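Local structure of BIFUNCTIONAL PROTEIN Proline utilization A (PutA) (Corynebacterium freiburgense, 5UX5) at residues A[156-168]-A[739-752]. The protein probably oxidises proline to glutamate in two steps, with an FAD-dependent proline dehydrogenase and an NAD-dependent aldehyde dehydrogenase in one chain. Sequence-based numbering, arbitrary orientation.
Sequences LLGEAVLGDGEAN and RFTDQLIDATRTLR
Helix 164-168 meets helix 740-750 nearly at a right angle (99°), with Gly163 CA 4.1 Å from Ala747 CA. The contact joins the beta-alpha loop between strand 151-157 and helix 164-178 of the proline dehydrogenase TIM barrel to a helix of the aldehyde dehydrogenase part. The Asp746 carboxylate, coming from the other helix, receives two backbone N-H groups of the first turn of helix 164-178. Its OD1 accepts from Gly165 N at 2.8 Å, and its OD2 from Glu166 N. CG of Asp746 is anti to its own backbone N (chi1 -171°), which carries the carboxylate across to these two amides. The positive end of the helix dipole probably favours the charged form. Leu162 CB rests on Ala747 CB at 4.0 Å. Gln743 bends at CG and sends NE2 to Ala160 O (3.0 Å); NE2 also hydrogen-bonds to Asp707 OD1. The Glu159 carboxylate, poorly ordered, stacks on the Gln743 amide with planes 13° apart. Its OE2 makes a long salt bridge to Arg739 NE (3.4 Å), while Arg739 NH2 pairs with Asp707. At the other end of the contact, Asp164 OD1 pairs with Arg212. Asp164 OD2 takes both end nitrogens of Arg752, NH2 at 2.9 Å and NH1 at 3.0 Å.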
loop_
_atom_site.group_PDB
_atom_site.type_symbol
_atom_site.label_atom_id
_atom_site.label_comp_id
_atom_site.label_asym_id
_atom_site.label_seq_id
_atom_site.Cartn_x
_atom_site.Cartn_y
_atom_site.Cartn_z
ATOM N N LEU A 156 -21.073 12.411 16.317
ATOM C CA LEU A 156 -20.576 11.376 17.215
ATOM C C LEU A 156 -19.171 10.946 16.791
ATOM O O LEU A 156 -18.971 10.462 15.669
ATOM C CB LEU A 156 -21.530 10.186 17.240
ATOM C CG LEU A 156 -21.063 9.057 18.171
ATOM C CD1 LEU A 156 -21.064 9.500 19.627
ATOM C CD2 LEU A 156 -21.921 7.805 18.001
ATOM N N LEU A 157 -18.199 11.145 17.674
ATOM C CA LEU A 157 -16.834 10.689 17.455
ATOM C C LEU A 157 -16.576 9.390 18.219
ATOM O O LEU A 157 -17.367 8.972 19.069
ATOM C CB LEU A 157 -15.840 11.771 17.880
ATOM C CG LEU A 157 -16.050 13.149 17.235
ATOM C CD1 LEU A 157 -15.084 14.193 17.828
ATOM C CD2 LEU A 157 -15.960 13.102 15.715
ATOM N N GLY A 158 -15.448 8.747 17.933
ATOM C CA GLY A 158 -15.117 7.576 18.725
ATOM C C GLY A 158 -14.025 6.734 18.096
ATOM O O GLY A 158 -13.240 7.217 17.287
ATOM N N GLU A 159 -13.982 5.472 18.538
ATOM C CA GLU A 159 -12.987 4.489 18.108
ATOM C C GLU A 159 -12.963 4.373 16.586
ATOM O O GLU A 159 -13.997 4.479 15.921
ATOM C CB GLU A 159 -13.313 3.121 18.746
ATOM C CG GLU A 159 -12.134 2.238 19.207
ATOM C CD GLU A 159 -12.595 0.977 19.968
ATOM O OE1 GLU A 159 -13.740 0.501 19.768
ATOM O OE2 GLU A 159 -11.809 0.454 20.785
ATOM N N ALA A 160 -11.777 4.127 16.033
ATOM C CA ALA A 160 -11.650 3.988 14.586
ATOM C C ALA A 160 -12.599 2.911 14.087
ATOM O O ALA A 160 -12.737 1.852 14.702
ATOM C CB ALA A 160 -10.220 3.627 14.192
ATOM N N VAL A 161 -13.283 3.199 12.983
ATOM C CA VAL A 161 -14.292 2.287 12.447
ATOM C C VAL A 161 -13.576 1.339 11.487
ATOM O O VAL A 161 -13.551 1.539 10.271
ATOM C CB VAL A 161 -15.452 3.026 11.788
ATOM C CG1 VAL A 161 -16.532 2.034 11.385
ATOM C CG2 VAL A 161 -16.013 4.070 12.724
ATOM N N LEU A 162 -13.013 0.266 12.055
ATOM C CA LEU A 162 -12.330 -0.780 11.309
ATOM C C LEU A 162 -13.182 -2.019 11.068
ATOM O O LEU A 162 -12.852 -2.805 10.175
ATOM C CB LEU A 162 -11.040 -1.173 12.036
ATOM C CG LEU A 162 -10.159 0.075 12.215
ATOM C CD1 LEU A 162 -8.879 -0.176 12.994
ATOM C CD2 LEU A 162 -9.829 0.680 10.878
ATOM N N GLY A 163 -14.284 -2.206 11.812
ATOM C CA GLY A 163 -15.116 -3.382 11.644
ATOM C C GLY A 163 -16.598 -3.064 11.726
ATOM O O GLY A 163 -16.997 -1.948 12.051
ATOM N N ASP A 164 -17.418 -4.072 11.425
ATOM C CA ASP A 164 -18.864 -3.858 11.484
ATOM C C ASP A 164 -19.358 -3.616 12.904
ATOM O O ASP A 164 -20.415 -3.008 13.088
ATOM C CB ASP A 164 -19.623 -5.037 10.878
ATOM C CG ASP A 164 -19.579 -5.051 9.351
ATOM O OD1 ASP A 164 -19.537 -3.958 8.701
ATOM O OD2 ASP A 164 -19.592 -6.188 8.813
ATOM N N GLY A 165 -18.635 -4.100 13.910
ATOM C CA GLY A 165 -19.006 -3.904 15.303
ATOM C C GLY A 165 -19.037 -2.437 15.666
ATOM O O GLY A 165 -20.054 -1.927 16.133
ATOM N N GLU A 166 -17.911 -1.747 15.492
ATOM C CA GLU A 166 -17.892 -0.325 15.784
ATOM C C GLU A 166 -18.748 0.467 14.812
ATOM O O GLU A 166 -19.291 1.507 15.187
ATOM C CB GLU A 166 -16.466 0.190 15.772
ATOM C CG GLU A 166 -16.335 1.655 16.128
ATOM C CD GLU A 166 -16.842 2.018 17.510
ATOM O OE1 GLU A 166 -16.819 1.151 18.435
ATOM O OE2 GLU A 166 -17.206 3.220 17.656
ATOM N N ALA A 167 -18.894 0.002 13.574
ATOM C CA ALA A 167 -19.747 0.720 12.631
ATOM C C ALA A 167 -21.197 0.716 13.097
ATOM O O ALA A 167 -21.923 1.710 12.940
ATOM C CB ALA A 167 -19.633 0.098 11.248
ATOM N N ASN A 168 -21.646 -0.408 13.649
ATOM C CA ASN A 168 -22.985 -0.454 14.194
ATOM C C ASN A 168 -23.120 0.478 15.388
ATOM O O ASN A 168 -24.209 1.024 15.645
ATOM C CB ASN A 168 -23.328 -1.886 14.588
ATOM C CG ASN A 168 -24.694 -1.987 15.199
ATOM O OD1 ASN A 168 -24.843 -2.200 16.409
ATOM N ND2 ASN A 168 -25.707 -1.766 14.384
ATOM N N ARG A 739 -6.657 -1.074 23.029
ATOM C CA ARG A 739 -7.774 -1.384 22.146
ATOM C C ARG A 739 -7.391 -2.310 20.991
ATOM O O ARG A 739 -8.293 -2.785 20.288
ATOM C CB ARG A 739 -8.370 -0.081 21.618
ATOM C CG ARG A 739 -8.415 1.022 22.676
ATOM C CD ARG A 739 -9.273 2.197 22.220
ATOM N NE ARG A 739 -9.052 2.521 20.812
ATOM C CZ ARG A 739 -8.008 3.215 20.373
ATOM N NH1 ARG A 739 -7.093 3.651 21.224
ATOM N NH2 ARG A 739 -7.876 3.482 19.090
ATOM N N PHE A 740 -6.095 -2.615 20.827
ATOM C CA PHE A 740 -5.605 -3.335 19.654
ATOM C C PHE A 740 -6.388 -4.614 19.389
ATOM O O PHE A 740 -6.911 -4.820 18.292
ATOM C CB PHE A 740 -4.110 -3.671 19.812
ATOM C CG PHE A 740 -3.554 -4.449 18.646
ATOM C CD1 PHE A 740 -3.069 -3.781 17.521
ATOM C CD2 PHE A 740 -3.548 -5.829 18.647
ATOM C CE1 PHE A 740 -2.593 -4.472 16.427
ATOM C CE2 PHE A 740 -3.076 -6.528 17.550
ATOM C CZ PHE A 740 -2.596 -5.840 16.433
ATOM N N THR A 741 -6.437 -5.511 20.376
ATOM C CA THR A 741 -6.980 -6.837 20.109
ATOM C C THR A 741 -8.470 -6.776 19.788
ATOM O O THR A 741 -8.926 -7.411 18.826
ATOM C CB THR A 741 -6.726 -7.768 21.287
ATOM O OG1 THR A 741 -5.407 -7.535 21.811
ATOM C CG2 THR A 741 -6.848 -9.212 20.806
ATOM N N ASP A 742 -9.243 -6.010 20.568
ATOM C CA ASP A 742 -10.657 -5.848 20.250
ATOM C C ASP A 742 -10.833 -5.375 18.811
ATOM O O ASP A 742 -11.625 -5.947 18.050
ATOM C CB ASP A 742 -11.319 -4.848 21.196
ATOM C CG ASP A 742 -11.646 -5.417 22.557
ATOM O OD1 ASP A 742 -11.846 -6.657 22.722
ATOM O OD2 ASP A 742 -11.738 -4.571 23.474
ATOM N N GLN A 743 -10.099 -4.321 18.422
ATOM C CA GLN A 743 -10.244 -3.758 17.078
ATOM C C GLN A 743 -9.814 -4.741 15.995
ATOM O O GLN A 743 -10.458 -4.825 14.939
ATOM C CB GLN A 743 -9.440 -2.462 16.950
ATOM C CG GLN A 743 -9.994 -1.311 17.771
ATOM C CD GLN A 743 -11.024 -0.508 17.007
ATOM O OE1 GLN A 743 -12.144 -0.976 16.784
ATOM N NE2 GLN A 743 -10.656 0.704 16.597
ATOM N N LEU A 744 -8.705 -5.462 16.215
ATOM C CA LEU A 744 -8.277 -6.481 15.261
ATOM C C LEU A 744 -9.357 -7.531 15.072
ATOM O O LEU A 744 -9.656 -7.934 13.941
ATOM C CB LEU A 744 -6.980 -7.140 15.726
ATOM C CG LEU A 744 -6.565 -8.394 14.945
ATOM C CD1 LEU A 744 -6.277 -8.022 13.501
ATOM C CD2 LEU A 744 -5.379 -9.106 15.583
ATOM N N ILE A 745 -9.968 -7.968 16.169
ATOM C CA ILE A 745 -11.052 -8.943 16.074
ATOM C C ILE A 745 -12.207 -8.378 15.254
ATOM O O ILE A 745 -12.696 -9.023 14.319
ATOM C CB ILE A 745 -11.502 -9.379 17.482
ATOM C CG1 ILE A 745 -10.414 -10.236 18.121
ATOM C CG2 ILE A 745 -12.826 -10.115 17.444
ATOM C CD1 ILE A 745 -10.683 -10.600 19.516
ATOM N N ASP A 746 -12.622 -7.140 15.556
ATOM C CA ASP A 746 -13.724 -6.518 14.824
ATOM C C ASP A 746 -13.403 -6.408 13.334
ATOM O O ASP A 746 -14.232 -6.726 12.471
ATOM C CB ASP A 746 -14.033 -5.153 15.434
ATOM C CG ASP A 746 -15.317 -4.534 14.880
ATOM O OD1 ASP A 746 -16.132 -5.277 14.293
ATOM O OD2 ASP A 746 -15.530 -3.308 15.050
ATOM N N ALA A 747 -12.196 -5.960 13.011
ATOM C CA ALA A 747 -11.815 -5.823 11.608
ATOM C C ALA A 747 -11.781 -7.175 10.892
ATOM O O ALA A 747 -12.119 -7.268 9.709
ATOM C CB ALA A 747 -10.465 -5.119 11.520
ATOM N N THR A 748 -11.329 -8.228 11.575
ATOM C CA THR A 748 -11.214 -9.529 10.919
ATOM C C THR A 748 -12.585 -10.148 10.651
ATOM O O THR A 748 -12.843 -10.670 9.558
ATOM C CB THR A 748 -10.342 -10.447 11.770
ATOM O OG1 THR A 748 -9.073 -9.827 11.934
ATOM C CG2 THR A 748 -10.125 -11.774 11.087
ATOM N N ARG A 749 -13.480 -10.109 11.639
ATOM C CA ARG A 749 -14.840 -10.583 11.406
ATOM C C ARG A 749 -15.530 -9.810 10.276
ATOM O O ARG A 749 -16.499 -10.315 9.705
ATOM C CB ARG A 749 -15.655 -10.501 12.693
ATOM C CG ARG A 749 -15.103 -11.321 13.854
ATOM C CD ARG A 749 -16.204 -11.609 14.917
ATOM N NE ARG A 749 -15.762 -12.446 16.044
ATOM C CZ ARG A 749 -15.531 -13.768 15.992
ATOM N NH1 ARG A 749 -15.671 -14.465 14.859
ATOM N NH2 ARG A 749 -15.146 -14.412 17.091
ATOM N N THR A 750 -15.065 -8.594 9.942
ATOM C CA THR A 750 -15.718 -7.782 8.916
ATOM C C THR A 750 -15.273 -8.098 7.475
ATOM O O THR A 750 -15.996 -7.759 6.535
ATOM C CB THR A 750 -15.512 -6.288 9.237
ATOM O OG1 THR A 750 -16.103 -5.996 10.505
ATOM C CG2 THR A 750 -16.166 -5.377 8.220
ATOM N N LEU A 751 -14.140 -8.755 7.261
ATOM C CA LEU A 751 -13.734 -9.096 5.899
ATOM C C LEU A 751 -14.794 -9.914 5.169
ATOM O O LEU A 751 -15.324 -10.892 5.706
ATOM C CB LEU A 751 -12.423 -9.870 5.923
ATOM C CG LEU A 751 -11.192 -9.069 6.288
ATOM C CD1 LEU A 751 -10.084 -10.025 6.659
ATOM C CD2 LEU A 751 -10.800 -8.186 5.103
ATOM N N ARG A 752 -15.055 -9.546 3.912
ATOM C CA ARG A 752 -16.024 -10.248 3.071
ATOM C C ARG A 752 -15.284 -11.355 2.316
ATOM O O ARG A 752 -14.444 -11.071 1.454
ATOM C CB ARG A 752 -16.692 -9.311 2.067
ATOM C CG ARG A 752 -17.416 -8.085 2.611
ATOM C CD ARG A 752 -18.404 -8.321 3.743
ATOM N NE ARG A 752 -18.787 -7.033 4.326
ATOM C CZ ARG A 752 -19.224 -6.860 5.573
ATOM N NH1 ARG A 752 -19.343 -7.904 6.407
ATOM N NH2 ARG A 752 -19.533 -5.628 5.988
#